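Local coordinates for zinc phosphodiesterase ELAC protein 1 (Homo sapiens, PDB 3ZWF) that cleaves the 3' ends of tRNA precursors as a zinc-dependent phosphodiesterase and, in tRNA repair, removes 2',3'-cyclic phosphates from cleaved tRNAs, at residues V118-A130 with A175-F187. Sequence-based numbering, arbitrary orientation.
Sequences VHELVPTADQCPA and AFRLFHRIPSFGF. With ZN (zinc ion), chain E; PO4 (phosphate ion), chain F.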
ATOM      1  N   VAL A 118     -18.709   4.487  -3.508  1.00 27.62           N
ATOM      2  CA  VAL A 118     -18.309   4.503  -2.109  1.00 26.51           C
ATOM      3  C   VAL A 118     -19.430   5.102  -1.270  1.00 26.81           C
ATOM      4  O   VAL A 118     -19.888   6.248  -1.498  1.00 27.09           O
ATOM      5  CB  VAL A 118     -17.019   5.281  -1.863  1.00 25.88           C
ATOM      6  CG1 VAL A 118     -16.622   5.153  -0.392  1.00 25.38           C
ATOM      7  CG2 VAL A 118     -15.886   4.813  -2.832  1.00 25.79           C
ATOM      8  N   HIS A 119     -19.923   4.299  -0.335  1.00 26.89           N
ATOM      9  CA  HIS A 119     -20.976   4.720   0.617  1.00 27.31           C
ATOM     10  C   HIS A 119     -20.305   5.015   1.931  1.00 26.77           C
ATOM     11  O   HIS A 119     -19.534   4.143   2.443  1.00 26.81           O
ATOM     12  CB  HIS A 119     -21.979   3.628   0.774  1.00 27.97           C
ATOM     13  CG  HIS A 119     -22.664   3.267  -0.497  1.00 28.69           C
ATOM     14  ND1 HIS A 119     -23.298   4.210  -1.281  1.00 29.20           N
ATOM     15  CD2 HIS A 119     -22.844   2.079  -1.120  1.00 29.14           C
ATOM     16  CE1 HIS A 119     -23.855   3.614  -2.319  1.00 29.92           C
ATOM     17  NE2 HIS A 119     -23.563   2.326  -2.263  1.00 29.91           N
ATOM     18  N   GLU A 120     -20.453   6.245   2.412  1.00 26.88           N
ATOM     19  CA  GLU A 120     -19.756   6.682   3.607  1.00 26.52           C
ATOM     20  C   GLU A 120     -20.599   6.621   4.868  1.00 27.03           C
ATOM     21  O   GLU A 120     -21.693   7.155   4.882  1.00 28.64           O
ATOM     22  CB  GLU A 120     -19.212   8.082   3.444  1.00 26.46           C
ATOM     23  CG  GLU A 120     -18.103   8.148   2.397  1.00 25.95           C
ATOM     24  CD  GLU A 120     -17.417   9.500   2.312  1.00 26.13           C
ATOM     25  OE1 GLU A 120     -18.033  10.542   2.527  1.00 27.60           O
ATOM     26  OE2 GLU A 120     -16.184   9.498   2.004  1.00 26.35           O
ATOM     27  N   LEU A 121     -20.016   6.032   5.909  1.00 26.69           N
ATOM     28  CA  LEU A 121     -20.604   6.005   7.249  1.00 27.42           C
ATOM     29  C   LEU A 121     -20.179   7.199   8.068  1.00 27.32           C
ATOM     30  O   LEU A 121     -18.991   7.507   8.159  1.00 26.74           O
ATOM     31  CB  LEU A 121     -20.157   4.743   7.986  1.00 29.24           C
ATOM     32  CG  LEU A 121     -20.885   3.458   7.578  1.00 36.60           C
ATOM     33  CD1 LEU A 121     -20.600   3.011   6.182  1.00 37.30           C
ATOM     34  CD2 LEU A 121     -20.370   2.352   8.562  1.00 42.03           C
ATOM     35  N   VAL A 122     -21.147   7.898   8.642  1.00 28.22           N
ATOM     36  CA  VAL A 122     -20.878   9.110   9.426  1.00 28.62           C
ATOM     37  C   VAL A 122     -20.736   8.699  10.890  1.00 28.87           C
ATOM     38  O   VAL A 122     -21.754   8.301  11.559  1.00 29.66           O
ATOM     39  CB  VAL A 122     -22.000  10.196   9.287  1.00 29.69           C
ATOM     40  CG1 VAL A 122     -21.708  11.394  10.192  1.00 30.30           C
ATOM     41  CG2 VAL A 122     -22.104  10.636   7.841  1.00 29.50           C
ATOM     42  N   PRO A 123     -19.518   8.794  11.419  1.00 28.37           N
ATOM     43  CA  PRO A 123     -19.319   8.451  12.814  1.00 28.67           C
ATOM     44  C   PRO A 123     -19.858   9.504  13.792  1.00 29.86           C
ATOM     45  O   PRO A 123     -20.198  10.632  13.411  1.00 30.40           O
ATOM     46  CB  PRO A 123     -17.814   8.343  12.921  1.00 27.87           C
ATOM     47  CG  PRO A 123     -17.325   9.297  11.898  1.00 27.60           C
ATOM     48  CD  PRO A 123     -18.280   9.289  10.790  1.00 27.66           C
ATOM     49  N   THR A 124     -19.935   9.110  15.054  1.00 30.37           N
ATOM     50  CA  THR A 124     -20.277  10.040  16.123  1.00 31.62           C
ATOM     51  C   THR A 124     -19.002  10.328  16.920  1.00 31.78           C
ATOM     52  O   THR A 124     -18.084   9.502  16.977  1.00 30.90           O
ATOM     53  CB  THR A 124     -21.428   9.567  16.994  1.00 33.09           C
ATOM     54  OG1 THR A 124     -21.062   8.369  17.684  1.00 33.24           O
ATOM     55  CG2 THR A 124     -22.669   9.343  16.133  1.00 33.93           C
ATOM     56  N   ALA A 125     -18.996  11.501  17.551  1.00 34.35           N
ATOM     57  CA  ALA A 125     -17.811  12.031  18.252  1.00 35.14           C
ATOM     58  C   ALA A 125     -17.416  11.154  19.454  1.00 34.97           C
ATOM     59  O   ALA A 125     -16.240  11.081  19.824  1.00 36.29           O
ATOM     60  CB  ALA A 125     -18.090  13.484  18.715  1.00 37.14           C
ATOM     61  N   ASP A 126     -18.395  10.457  20.040  1.00 34.71           N
ATOM     62  CA  ASP A 126     -18.127   9.608  21.215  1.00 35.70           C
ATOM     63  C   ASP A 126     -17.542   8.224  20.865  1.00 33.15           C
ATOM     64  O   ASP A 126     -17.449   7.367  21.705  1.00 34.43           O
ATOM     65  CB  ASP A 126     -19.354   9.478  22.147  1.00 40.10           C
ATOM     66  CG  ASP A 126     -20.566   8.812  21.484  1.00 47.64           C
ATOM     67  OD1 ASP A 126     -20.597   8.649  20.257  1.00 46.83           O
ATOM     68  OD2 ASP A 126     -21.534   8.468  22.205  1.00 49.26           O
ATOM     69  N   GLN A 127     -17.121   8.052  19.612  1.00 31.20           N
ATOM     70  CA  GLN A 127     -16.449   6.845  19.170  1.00 29.86           C
ATOM     71  C   GLN A 127     -14.944   6.947  19.356  1.00 29.72           C
ATOM     72  O   GLN A 127     -14.239   6.019  19.044  1.00 28.47           O
ATOM     73  CB  GLN A 127     -16.710   6.583  17.697  1.00 28.99           C
ATOM     74  CG  GLN A 127     -18.129   6.095  17.434  1.00 29.41           C
ATOM     75  CD  GLN A 127     -18.318   5.660  15.991  1.00 28.61           C
ATOM     76  OE1 GLN A 127     -18.919   6.377  15.198  1.00 28.79           O
ATOM     77  NE2 GLN A 127     -17.778   4.472  15.638  1.00 27.80           N
ATOM     78  N   CYS A 128     -14.463   8.098  19.807  1.00 31.30           N
ATOM     79  CA  CYS A 128     -13.037   8.231  20.061  1.00 32.95           C
ATOM     80  C   CYS A 128     -12.792   9.268  21.146  1.00 35.72           C
ATOM     81  O   CYS A 128     -13.712   9.950  21.554  1.00 35.45           O
ATOM     82  CB  CYS A 128     -12.311   8.568  18.760  1.00 31.63           C
ATOM     83  SG  CYS A 128     -12.784  10.106  18.034  1.00 36.84           S
ATOM     84  N   PRO A 129     -11.544   9.385  21.629  1.00 40.89           N
ATOM     85  CA  PRO A 129     -11.344  10.248  22.791  1.00 46.59           C
ATOM     86  C   PRO A 129     -11.558  11.724  22.491  1.00 46.97           C
ATOM     87  O   PRO A 129     -11.438  12.154  21.343  1.00 42.67           O
ATOM     88  CB  PRO A 129      -9.880   9.976  23.185  1.00 44.65           C
ATOM     89  CG  PRO A 129      -9.598   8.640  22.637  1.00 44.71           C
ATOM     90  CD  PRO A 129     -10.340   8.594  21.345  1.00 43.27           C
ATOM     91  N   ALA A 130     -11.902  12.474  23.535  1.00 56.62           N
ATOM     92  CA  ALA A 130     -12.099  13.909  23.439  1.00 65.09           C
ATOM     93  C   ALA A 130     -10.746  14.597  23.534  1.00 64.22           C
ATOM     94  O   ALA A 130      -9.898  14.440  22.653  1.00 75.71           O
ATOM     95  CB  ALA A 130     -13.022  14.392  24.549  1.00 68.88           C
ATOM     96  N   ALA A 175     -23.868  -1.835   9.939  1.00 30.10           N
ATOM     97  CA  ALA A 175     -22.677  -1.456  10.704  1.00 29.18           C
ATOM     98  C   ALA A 175     -23.117  -0.923  12.073  1.00 29.78           C
ATOM     99  O   ALA A 175     -24.251  -0.472  12.272  1.00 30.76           O
ATOM    100  CB  ALA A 175     -21.845  -0.426   9.974  1.00 28.29           C
ATOM    101  N   PHE A 176     -22.196  -0.989  13.013  1.00 29.29           N
ATOM    102  CA  PHE A 176     -22.398  -0.423  14.339  1.00 29.85           C
ATOM    103  C   PHE A 176     -21.100   0.208  14.845  1.00 29.03           C
ATOM    104  O   PHE A 176     -20.012  -0.075  14.342  1.00 29.27           O
ATOM    105  CB  PHE A 176     -22.944  -1.461  15.336  1.00 30.71           C
ATOM    106  CG  PHE A 176     -22.125  -2.743  15.439  1.00 30.33           C
ATOM    107  CD1 PHE A 176     -22.270  -3.768  14.528  1.00 30.14           C
ATOM    108  CD2 PHE A 176     -21.188  -2.896  16.452  1.00 30.29           C
ATOM    109  CE1 PHE A 176     -21.510  -4.898  14.618  1.00 30.36           C
ATOM    110  CE2 PHE A 176     -20.429  -4.063  16.585  1.00 31.09           C
ATOM    111  CZ  PHE A 176     -20.591  -5.077  15.656  1.00 29.91           C
ATOM    112  N   ARG A 177     -21.244   1.058  15.849  1.00 29.58           N
ATOM    113  CA  ARG A 177     -20.164   1.910  16.312  1.00 29.10           C
ATOM    114  C   ARG A 177     -19.323   1.212  17.372  1.00 28.95           C
ATOM    115  O   ARG A 177     -19.864   0.599  18.331  1.00 29.72           O
ATOM    116  CB  ARG A 177     -20.695   3.208  16.894  1.00 29.97           C
ATOM    117  CG  ARG A 177     -21.473   4.065  15.886  1.00 30.20           C
ATOM    118  CD  ARG A 177     -22.109   5.255  16.582  1.00 31.32           C
ATOM    119  NE  ARG A 177     -23.110   4.800  17.526  1.00 32.53           N
ATOM    120  CZ  ARG A 177     -23.566   5.496  18.558  1.00 33.74           C
ATOM    121  NH1 ARG A 177     -23.125   6.723  18.806  1.00 33.95           N
ATOM    122  NH2 ARG A 177     -24.482   4.955  19.354  1.00 34.90           N
ATOM    123  N   LEU A 178     -18.018   1.348  17.166  1.00 28.05           N
ATOM    124  CA  LEU A 178     -16.987   0.930  18.107  1.00 27.85           C
ATOM    125  C   LEU A 178     -16.192   2.115  18.622  1.00 27.90           C
ATOM    126  O   LEU A 178     -16.252   3.198  18.046  1.00 27.99           O
ATOM    127  CB  LEU A 178     -16.014  -0.076  17.449  1.00 26.92           C
ATOM    128  CG  LEU A 178     -16.664  -1.272  16.761  1.00 26.90           C
ATOM    129  CD1 LEU A 178     -15.640  -2.218  16.135  1.00 26.15           C
ATOM    130  CD2 LEU A 178     -17.476  -2.097  17.781  1.00 27.79           C
ATOM    131  N   PHE A 179     -15.504   1.926  19.741  1.00 28.14           N
ATOM    132  CA  PHE A 179     -14.642   2.944  20.326  1.00 28.34           C
ATOM    133  C   PHE A 179     -13.191   2.593  20.018  1.00 27.48           C
ATOM    134  O   PHE A 179     -12.739   1.499  20.335  1.00 27.22           O
ATOM    135  CB  PHE A 179     -14.808   3.035  21.829  1.00 29.72           C
ATOM    136  CG  PHE A 179     -14.171   4.251  22.414  1.00 31.93           C
ATOM    137  CD1 PHE A 179     -12.831   4.243  22.803  1.00 33.48           C
ATOM    138  CD2 PHE A 179     -14.900   5.451  22.522  1.00 34.18           C
ATOM    139  CE1 PHE A 179     -12.225   5.411  23.284  1.00 36.28           C
ATOM    140  CE2 PHE A 179     -14.301   6.622  23.034  1.00 35.79           C
ATOM    141  CZ  PHE A 179     -12.948   6.588  23.405  1.00 37.24           C
ATOM    142  N   HIS A 180     -12.472   3.533  19.405  1.00 27.16           N
ATOM    143  CA  HIS A 180     -11.085   3.331  19.068  1.00 26.52           C
ATOM    144  C   HIS A 180     -10.377   4.697  19.125  1.00 26.85           C
ATOM    145  O   HIS A 180     -10.998   5.711  19.477  1.00 28.16           O
ATOM    146  CB  HIS A 180     -11.021   2.617  17.713  1.00 25.63           C
ATOM    147  CG  HIS A 180      -9.637   2.213  17.261  1.00 25.04           C
ATOM    148  ND1 HIS A 180      -8.731   1.528  18.053  1.00 25.09           N
ATOM    149  CD2 HIS A 180      -9.035   2.376  16.057  1.00 24.50           C
ATOM    150  CE1 HIS A 180      -7.612   1.330  17.356  1.00 24.63           C
ATOM    151  NE2 HIS A 180      -7.779   1.821  16.143  1.00 24.28           N
ATOM    152  N   ARG A 181      -9.093   4.750  18.770  1.00 26.59           N
ATOM    153  CA  ARG A 181      -8.357   6.022  18.739  1.00 27.04           C
ATOM    154  C   ARG A 181      -8.949   6.982  17.717  1.00 26.83           C
ATOM    155  O   ARG A 181      -8.926   8.212  17.886  1.00 27.53           O
ATOM    156  CB  ARG A 181      -6.854   5.794  18.398  1.00 28.93           C
ATOM    157  CG  ARG A 181      -6.111   4.953  19.369  1.00 34.17           C
ATOM    158  CD  ARG A 181      -4.574   5.130  19.248  1.00 47.65           C
ATOM    159  NE  ARG A 181      -4.014   4.990  17.892  1.00 39.49           N
ATOM    160  CZ  ARG A 181      -4.000   3.858  17.177  1.00 49.07           C
ATOM    161  NH1 ARG A 181      -4.572   2.730  17.624  1.00 31.42           N
ATOM    162  NH2 ARG A 181      -3.436   3.857  15.978  1.00 49.60           N
ATOM    163  N   ILE A 182      -9.495   6.417  16.639  1.00 26.11           N
ATOM    164  CA  ILE A 182     -10.344   7.157  15.691  1.00 26.10           C
ATOM    165  C   ILE A 182     -11.615   6.335  15.596  1.00 25.98           C
ATOM    166  O   ILE A 182     -11.624   5.189  16.064  1.00 25.85           O
ATOM    167  CB  ILE A 182      -9.702   7.349  14.295  1.00 25.50           C
ATOM    168  CG1 ILE A 182      -9.407   6.047  13.584  1.00 24.71           C
ATOM    169  CG2 ILE A 182      -8.430   8.214  14.437  1.00 27.70           C
ATOM    170  CD1 ILE A 182      -9.054   6.234  12.139  1.00 25.03           C
ATOM    171  N   PRO A 183     -12.695   6.900  15.020  1.00 26.21           N
ATOM    172  CA  PRO A 183     -13.908   6.092  14.983  1.00 26.27           C
ATOM    173  C   PRO A 183     -13.755   4.811  14.165  1.00 25.50           C
ATOM    174  O   PRO A 183     -13.120   4.802  13.096  1.00 24.99           O
ATOM    175  CB  PRO A 183     -14.929   7.019  14.359  1.00 26.90           C
ATOM    176  CG  PRO A 183     -14.417   8.423  14.712  1.00 27.60           C
ATOM    177  CD  PRO A 183     -12.945   8.273  14.585  1.00 26.66           C
ATOM    178  N   SER A 184     -14.334   3.744  14.686  1.00 25.64           N
ATOM    179  CA  SER A 184     -14.214   2.447  14.096  1.00 25.13           C
ATOM    180  C   SER A 184     -15.572   1.745  14.130  1.00 25.61           C
ATOM    181  O   SER A 184     -16.429   2.067  14.964  1.00 26.35           O
ATOM    182  CB  SER A 184     -13.125   1.652  14.841  1.00 24.88           C
ATOM    183  OG  SER A 184     -12.954   0.328  14.339  1.00 26.06           O
ATOM    184  N   PHE A 185     -15.753   0.829  13.181  1.00 25.32           N
ATOM    185  CA  PHE A 185     -17.033   0.173  12.945  1.00 25.86           C
ATOM    186  C   PHE A 185     -16.894  -1.328  12.952  1.00 25.82           C
ATOM    187  O   PHE A 185     -15.870  -1.897  12.598  1.00 25.26           O
ATOM    188  CB  PHE A 185     -17.674   0.620  11.619  1.00 25.88           C
ATOM    189  CG  PHE A 185     -17.949   2.101  11.559  1.00 26.07           C
ATOM    190  CD1 PHE A 185     -19.098   2.660  12.144  1.00 26.94           C
ATOM    191  CD2 PHE A 185     -17.049   2.934  10.932  1.00 25.53           C
ATOM    192  CE1 PHE A 185     -19.320   4.009  12.095  1.00 27.23           C
ATOM    193  CE2 PHE A 185     -17.283   4.262  10.887  1.00 25.82           C
ATOM    194  CZ  PHE A 185     -18.412   4.810  11.468  1.00 26.66           C
ATOM    195  N   GLY A 186     -17.969  -1.962  13.408  1.00 26.57           N
ATOM    196  CA  GLY A 186     -18.192  -3.366  13.191  1.00 26.81           C
ATOM    197  C   GLY A 186     -19.312  -3.597  12.184  1.00 27.36           C
ATOM    198  O   GLY A 186     -20.181  -2.715  11.941  1.00 27.74           O
ATOM    199  N   PHE A 187     -19.285  -4.763  11.572  1.00 27.49           N
ATOM    200  CA  PHE A 187     -20.231  -5.132  10.542  1.00 28.12           C
ATOM    201  C   PHE A 187     -20.897  -6.432  10.915  1.00 29.05           C
ATOM    202  O   PHE A 187     -20.237  -7.385  11.363  1.00 28.95           O
ATOM    203  CB  PHE A 187     -19.564  -5.273   9.186  1.00 27.62           C
ATOM    204  CG  PHE A 187     -18.896  -4.003   8.711  1.00 26.81           C
ATOM    205  CD1 PHE A 187     -19.634  -2.980   8.173  1.00 27.01           C
ATOM    206  CD2 PHE A 187     -17.524  -3.851   8.844  1.00 25.98           C
ATOM    207  CE1 PHE A 187     -19.035  -1.801   7.752  1.00 26.38           C
ATOM    208  CE2 PHE A 187     -16.915  -2.672   8.431  1.00 25.39           C
ATOM    209  CZ  PHE A 187     -17.673  -1.641   7.876  1.00 25.59           C
TER
HETATM  210 ZN    ZN E1364      -6.539   1.161  14.330  1.00 30.12          ZN
HETATM  211  P   PO4 F1365      -3.473   0.141  15.258  1.00 29.50           P
HETATM  212  O1  PO4 F1365      -4.796   0.866  15.612  1.00 26.45           O
HETATM  213  O2  PO4 F1365      -2.751   1.143  14.213  1.00 24.35           O
HETATM  214  O3  PO4 F1365      -3.715  -1.088  14.478  1.00 35.68           O
HETATM  215  O4  PO4 F1365      -2.664   0.092  16.508  1.00 39.19           O
HETATM  216  O   HOH W   1      -5.304   0.374  12.878  1.00 28.39           O
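The hydroxyl of Thr124 is gripped twice: Arg177 NH1 donates to Thr124 OG1 at 2.9 Å, with OG1 in the guanidinium plane, and the hydroxyl donates in turn to Asp126 OD1, 2.6 Å from OG1. Asp126 OD1 also forms a long salt bridge with the same NH1, so hydroxyl, carboxylate and guanidinium make a closed triangle. This cluster ties the turn that follows strand 116-121, in one sheet of the metallo-beta-lactamase sandwich, to the hairpin of strands 171-179 and 184-191 in the other.

Gln127 suits its buried place because its amide can both accept and donate. OE1 takes the backbone N-H of Thr124 on a lone pair, bracing the turn, while Gln127 NE2, at the end of an extended chain, reaches across to Leu178 O at 3.1 Å, in both the amide and the carbonyl plane. The same NE2 lies over one face of the Phe185 ring. Against the opposite face, CD2 of Leu121 sits 3.8 Å from the ring centroid, and this methyl is also pressed tightly against Ala175 CB, where a small side chain fits. Pro123 and Pro183 meet through their CB atoms, two rigid rings in close contact, with Pro123 CB also near Phe185 CZ.

A backbone bond joins the turn to the hairpin loop: His180 N donates to Gln127 O at 3.1 Å. The His180 side chain, with ND1 held by Gly288 O, binds a catalytic zinc through NE2, a site completed by His60, His62 and Asp251; the turn thus holds the main chain of a metal ligand. Arg181 NH1 reaches a zinc-bound phosphate, probably from the crystallisation liquor. With chi1 at -167°, which sets CG anti to the backbone N, Phe179 lays its ring under the Gln127-Cys128 peptide: Gln127 O and Cys128 CA lie over one face, and Asp126 O meets the edge 3.3 Å from Phe179 CD2.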